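Local coordinates for phosphate-binding protein (PDB 5UB6) that probably serves as a periplasmic substrate-binding component of a phosphate- or phosphonate-type ABC transporter, and holds pyrophosphate in the crystal, at residues A[65-70]-A[211-216]; A[82-87]-A[255-260]. All coordinates share one frame; numbering follows the deposited sequence. Where two conformers were deposited one is given.

Contact 1: residues A[65-70]-A[211-216]; sequences ETTGAA and RAVEMV. With POP (pyrophosphate 2-), chain C.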
loop_
_atom_site.group_PDB
_atom_site.type_symbol
_atom_site.label_atom_id
_atom_site.label_comp_id
_atom_site.label_asym_id
_atom_site.label_seq_id
_atom_site.Cartn_x
_atom_site.Cartn_y
_atom_site.Cartn_z
ATOM N N GLU A 65 -6.276 -3.157 0.349
ATOM C CA GLU A 65 -5.119 -2.306 0.019
ATOM C C GLU A 65 -4.534 -1.636 1.269
ATOM O O GLU A 65 -5.213 -1.497 2.304
ATOM C CB GLU A 65 -5.510 -1.232 -1.031
ATOM C CG GLU A 65 -5.958 -1.799 -2.395
ATOM C CD GLU A 65 -4.831 -2.431 -3.226
ATOM O OE1 GLU A 65 -3.661 -1.992 -3.098
ATOM O OE2 GLU A 65 -5.133 -3.350 -4.033
ATOM N N THR A 66 -3.291 -1.187 1.135
ATOM C CA THR A 66 -2.708 -0.294 2.106
ATOM C C THR A 66 -3.410 1.033 1.967
ATOM O O THR A 66 -3.960 1.365 0.905
ATOM C CB THR A 66 -1.205 -0.121 1.940
ATOM O OG1 THR A 66 -0.934 0.473 0.676
ATOM C CG2 THR A 66 -0.488 -1.449 2.015
ATOM N N THR A 67 -3.407 1.782 3.065
ATOM C CA THR A 67 -4.304 2.913 3.217
ATOM C C THR A 67 -4.074 4.086 2.284
ATOM O O THR A 67 -5.033 4.760 1.967
ATOM C CB THR A 67 -4.329 3.380 4.685
ATOM O OG1 THR A 67 -2.982 3.541 5.158
ATOM C CG2 THR A 67 -5.039 2.311 5.521
ATOM N N GLY A 68 -2.831 4.336 1.843
ATOM C CA GLY A 68 -2.578 5.404 0.885
ATOM C C GLY A 68 -3.205 5.046 -0.466
ATOM O O GLY A 68 -3.967 5.826 -1.063
ATOM N N ALA A 69 -2.904 3.840 -0.925
ATOM C CA ALA A 69 -3.503 3.304 -2.131
ATOM C C ALA A 69 -5.005 3.294 -2.076
ATOM O O ALA A 69 -5.656 3.562 -3.086
ATOM C CB ALA A 69 -3.000 1.900 -2.372
ATOM N N ALA A 70 -5.562 2.941 -0.917
ATOM C CA ALA A 70 -7.028 3.007 -0.716
ATOM C C ALA A 70 -7.595 4.385 -0.968
ATOM O O ALA A 70 -8.610 4.539 -1.655
ATOM C CB ALA A 70 -7.412 2.522 0.670
ATOM N N ARG A 211 -2.485 0.233 8.663
ATOM C CA ARG A 211 -1.770 -0.644 7.750
ATOM C C ARG A 211 -2.538 -0.906 6.441
ATOM O O ARG A 211 -1.975 -0.780 5.335
ATOM C CB ARG A 211 -1.488 -1.960 8.497
ATOM C CG ARG A 211 -0.768 -3.038 7.714
ATOM C CD ARG A 211 0.694 -2.717 7.516
ATOM N NE ARG A 211 1.347 -3.783 6.761
ATOM C CZ ARG A 211 1.339 -3.817 5.444
ATOM N NH1 ARG A 211 0.712 -2.863 4.789
ATOM N NH2 ARG A 211 1.933 -4.804 4.787
ATOM N N ALA A 212 -3.819 -1.234 6.552
ATOM C CA ALA A 212 -4.632 -1.631 5.377
ATOM C C ALA A 212 -6.129 -1.506 5.601
ATOM O O ALA A 212 -6.639 -1.376 6.749
ATOM C CB ALA A 212 -4.280 -3.062 4.956
ATOM N N VAL A 213 -6.853 -1.516 4.498
ATOM C CA VAL A 213 -8.304 -1.312 4.562
ATOM C C VAL A 213 -8.930 -2.141 3.479
ATOM O O VAL A 213 -8.391 -2.226 2.377
ATOM C CB VAL A 213 -8.633 0.199 4.453
ATOM C CG1 VAL A 213 -8.051 0.802 3.191
ATOM C CG2 VAL A 213 -10.115 0.502 4.558
ATOM N N GLU A 214 -10.063 -2.758 3.784
ATOM C CA GLU A 214 -10.912 -3.336 2.763
ATOM C C GLU A 214 -11.791 -2.263 2.144
ATOM O O GLU A 214 -12.441 -1.490 2.853
ATOM C CB GLU A 214 -11.772 -4.459 3.332
ATOM C CG GLU A 214 -10.990 -5.524 4.092
ATOM C CD GLU A 214 -9.868 -6.074 3.253
ATOM O OE1 GLU A 214 -10.166 -6.733 2.184
ATOM O OE2 GLU A 214 -8.712 -5.837 3.664
ATOM N N MET A 215 -11.769 -2.174 0.815
ATOM C CA MET A 215 -12.552 -1.179 0.069
ATOM C C MET A 215 -13.514 -1.894 -0.848
ATOM O O MET A 215 -13.163 -2.912 -1.450
ATOM C CB MET A 215 -11.667 -0.299 -0.804
ATOM C CG MET A 215 -10.471 0.354 -0.086
ATOM S SD MET A 215 -11.025 1.733 0.936
ATOM C CE MET A 215 -11.513 2.893 -0.350
ATOM N N VAL A 216 -14.694 -1.324 -1.014
ATOM C CA VAL A 216 -15.686 -1.876 -1.904
ATOM C C VAL A 216 -16.100 -0.793 -2.887
ATOM O O VAL A 216 -15.991 0.413 -2.637
ATOM C CB VAL A 216 -16.952 -2.427 -1.204
ATOM C CG1 VAL A 216 -16.697 -3.722 -0.446
ATOM C CG2 VAL A 216 -17.554 -1.402 -0.319
HETATM P P1 POP C . 2.503 -3.441 0.344
HETATM O O1 POP C . 1.309 -3.555 -0.600
HETATM O O2 POP C . 2.545 -4.185 1.667
HETATM O O3 POP C . 3.809 -3.480 -0.375
HETATM O O POP C . 2.349 -1.981 0.953
HETATM P P2 POP C . 2.683 -0.571 0.291
HETATM O O4 POP C . 1.340 0.009 -0.230
HETATM O O5 POP C . 3.240 0.170 1.463
HETATM O O6 POP C . 3.641 -0.711 -0.928
#
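E65 and V213 pair as an antiparallel hydrogen-bonded couple late in strand 62-66, where a periplasmic binding protein fold passes from sheet to a helix beside its ligand. Two backbone bonds close the pair, V213 N to E65 O at 2.7 Å and E65 N to V213 O at 3.1 Å. Both side chains leave on the same face of the sheet; that of E65 then turns away, and its OE2 accepts from the backbone N of I10. Beyond T66 the chain turns into helix 67-75, and the side chain of A70 lies beside M215, its CB 3.7 Å from SD. T66 and R211 both bond the same pyrophosphate. T66 OG1 donates a very short hydrogen bond to O4 and also bonds to T124 OG1; S123, S125 and K164 contribute further to the site, as does the backbone N of T124. R211 extends CG anti to its backbone N (chi1 179°) and then bends at chi2, which carries the guanidinium round to the ligand. In one of its two modelled conformers, R211 NH2 donates to pyrophosphate O2 at 3.2 Å, while the methyl CG2 of T66 sits in the guanidinium plane, at its edge, 3.3 Å from R211 NH1.

Contact 2: residues A[82-87]-A[255-260]; sequences LLMTER and RPLDPT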
loop_
_atom_site.group_PDB
_atom_site.type_symbol
_atom_site.label_atom_id
_atom_site.label_comp_id
_atom_site.label_asym_id
_atom_site.label_seq_id
_atom_site.Cartn_x
_atom_site.Cartn_y
_atom_site.Cartn_z
ATOM N N LEU A 82 -14.670 -0.375 3.805
ATOM C CA LEU A 82 -15.596 -1.331 4.384
ATOM C C LEU A 82 -15.167 -1.675 5.811
ATOM O O LEU A 82 -16.008 -1.666 6.731
ATOM C CB LEU A 82 -15.567 -2.599 3.568
ATOM C CG LEU A 82 -16.548 -3.676 4.024
ATOM C CD1 LEU A 82 -17.960 -3.340 3.612
ATOM C CD2 LEU A 82 -16.086 -4.982 3.434
ATOM N N LEU A 83 -13.883 -2.014 5.983
ATOM C CA LEU A 83 -13.338 -2.501 7.253
ATOM C C LEU A 83 -11.843 -2.161 7.358
ATOM O O LEU A 83 -11.167 -2.125 6.347
ATOM C CB LEU A 83 -13.452 -4.021 7.333
ATOM C CG LEU A 83 -14.818 -4.687 7.439
ATOM C CD1 LEU A 83 -14.667 -6.202 7.335
ATOM C CD2 LEU A 83 -15.498 -4.323 8.745
ATOM N N MET A 84 -11.328 -1.935 8.571
ATOM C CA MET A 84 -9.876 -1.785 8.764
ATOM C C MET A 84 -9.240 -3.184 8.856
ATOM O O MET A 84 -9.809 -4.107 9.385
ATOM C CB MET A 84 -9.540 -0.951 10.008
ATOM C CG MET A 84 -10.215 0.430 10.069
ATOM S SD MET A 84 -9.809 1.481 8.667
ATOM C CE MET A 84 -8.022 1.537 8.861
ATOM N N THR A 85 -8.042 -3.317 8.321
ATOM C CA THR A 85 -7.389 -4.608 8.187
ATOM C C THR A 85 -6.088 -4.532 8.911
ATOM O O THR A 85 -5.371 -3.534 8.817
ATOM C CB THR A 85 -7.240 -4.941 6.706
ATOM O OG1 THR A 85 -8.534 -4.815 6.092
ATOM C CG2 THR A 85 -6.697 -6.346 6.475
ATOM N N GLU A 86 -5.823 -5.582 9.676
ATOM C CA GLU A 86 -4.625 -5.737 10.474
ATOM C C GLU A 86 -3.851 -6.865 9.808
ATOM O O GLU A 86 -4.439 -7.891 9.494
ATOM C CB GLU A 86 -5.035 -6.124 11.901
ATOM C CG GLU A 86 -3.897 -6.597 12.796
ATOM C CD GLU A 86 -4.387 -7.370 14.024
ATOM O OE1 GLU A 86 -5.155 -6.762 14.820
ATOM O OE2 GLU A 86 -4.020 -8.569 14.175
ATOM N N ARG A 87 -2.562 -6.671 9.548
ATOM C CA ARG A 87 -1.751 -7.676 8.874
ATOM C C ARG A 87 -0.473 -7.901 9.661
ATOM O O ARG A 87 0.141 -6.945 10.174
ATOM C CB ARG A 87 -1.402 -7.271 7.419
ATOM C CG ARG A 87 -2.559 -6.601 6.677
ATOM C CD ARG A 87 -2.785 -6.991 5.238
ATOM N NE ARG A 87 -2.145 -6.106 4.278
ATOM C CZ ARG A 87 -2.664 -5.692 3.105
ATOM N NH1 ARG A 87 -3.880 -6.014 2.695
ATOM N NH2 ARG A 87 -1.933 -4.927 2.321
ATOM N N ARG A 255 -11.617 -5.111 11.410
ATOM C CA ARG A 255 -12.447 -4.467 12.404
ATOM C C ARG A 255 -13.220 -3.302 11.780
ATOM O O ARG A 255 -12.882 -2.811 10.695
ATOM C CB ARG A 255 -11.613 -4.051 13.641
ATOM C CG ARG A 255 -10.498 -3.095 13.330
ATOM C CD ARG A 255 -9.484 -2.921 14.467
ATOM N NE ARG A 255 -8.878 -1.604 14.232
ATOM C CZ ARG A 255 -7.949 -1.305 13.318
ATOM N NH1 ARG A 255 -7.368 -2.234 12.554
ATOM N NH2 ARG A 255 -7.560 -0.029 13.191
ATOM N N PRO A 256 -14.293 -2.900 12.441
ATOM C CA PRO A 256 -15.128 -1.842 11.896
ATOM C C PRO A 256 -14.400 -0.514 11.789
ATOM O O PRO A 256 -13.436 -0.240 12.515
ATOM C CB PRO A 256 -16.261 -1.719 12.932
ATOM C CG PRO A 256 -16.262 -3.048 13.645
ATOM C CD PRO A 256 -14.832 -3.449 13.704
ATOM N N LEU A 257 -14.934 0.323 10.925
ATOM C CA LEU A 257 -14.462 1.660 10.757
ATOM C C LEU A 257 -14.950 2.401 11.988
ATOM O O LEU A 257 -16.135 2.578 12.168
ATOM C CB LEU A 257 -15.016 2.236 9.468
ATOM C CG LEU A 257 -14.501 1.455 8.221
ATOM C CD1 LEU A 257 -15.457 1.607 7.030
ATOM C CD2 LEU A 257 -13.077 1.865 7.868
ATOM N N ASP A 258 -14.037 2.732 12.884
ATOM C CA ASP A 258 -14.381 3.532 14.061
ATOM C C ASP A 258 -14.062 5.011 13.780
ATOM O O ASP A 258 -13.345 5.321 12.812
ATOM C CB ASP A 258 -13.714 2.972 15.337
ATOM C CG ASP A 258 -12.267 2.951 15.234
ATOM O OD1 ASP A 258 -11.639 4.019 15.244
ATOM O OD2 ASP A 258 -11.744 1.857 15.070
ATOM N N PRO A 259 -14.595 5.936 14.602
ATOM C CA PRO A 259 -14.393 7.355 14.274
ATOM C C PRO A 259 -12.905 7.735 14.187
ATOM O O PRO A 259 -12.538 8.518 13.304
ATOM C CB PRO A 259 -15.090 8.073 15.430
ATOM C CG PRO A 259 -16.030 7.046 15.983
ATOM C CD PRO A 259 -15.304 5.777 15.881
ATOM N N THR A 260 -12.066 7.144 15.036
ATOM C CA THR A 260 -10.633 7.376 14.983
ATOM C C THR A 260 -10.041 6.943 13.626
ATOM O O THR A 260 -9.357 7.718 12.965
ATOM C CB THR A 260 -9.878 6.667 16.147
ATOM O OG1 THR A 260 -10.255 7.297 17.367
ATOM C CG2 THR A 260 -8.311 6.746 15.964
HETATM O O HOH W 1 -5.378 -1.486 10.690
#
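M84 and R255 form an antiparallel hydrogen-bonded pair, with M84 N to R255 O at 2.8 Å and R255 N to M84 O at 2.9 Å, and their side chains lie on the same face of the sheet. The methionine shows how one flexible chain can serve several neighbours. Its CB lies over one face of the R255 guanidinium, offset toward the rim, 3.6 Å from R255 NH1. One bond on, M84 CG comes within 3.9 Å of L257 CD2, with the carbonyl oxygen of P256 also near. M84 SD then meets that same L257 methyl, CD2, at 3.4 Å, the two side chains crossing at about a right angle. Bends at chi2 and chi3 (both -59°) finally turn CE away from segment 255-260. The arginine above CB is steadied at its edge by a water in its plane, which accepts from R255 NH1 and donates to T85 O. L257 sends its other methyl, CD1, to within 3.3 Å of L82 O. Strand 79-87 pairs with both strand 209-217 and strand 251-255: M84 also packs on P210 of the former, L83 touches helix 222-235, and the loop after R255 leads into helix 259-279.

How the contacts relate
Strand 79-87 is the element that joins the two contacts, whose centres lie 10 Å apart. It runs beside strand 209-217 of contact 1 and, along its other edge, pairs with the end of strand 251-255 in contact 2. E214 bridges them: its O probably accepts from L82 N at 2.7 Å, in a classic beta bulge with L82 and L83 set opposite the single residue E214, and its OE2 probably hydrogen-bonds T85 OG1 at 2.6 Å. V213 CG2 also packs 3.3 Å from L83 O. Contact 1 reaches the pyrophosphate directly, whereas the T85 side chain of contact 2 stays about 11 Å from it, so contact 2 lies one strand further from the ligand than contact 1.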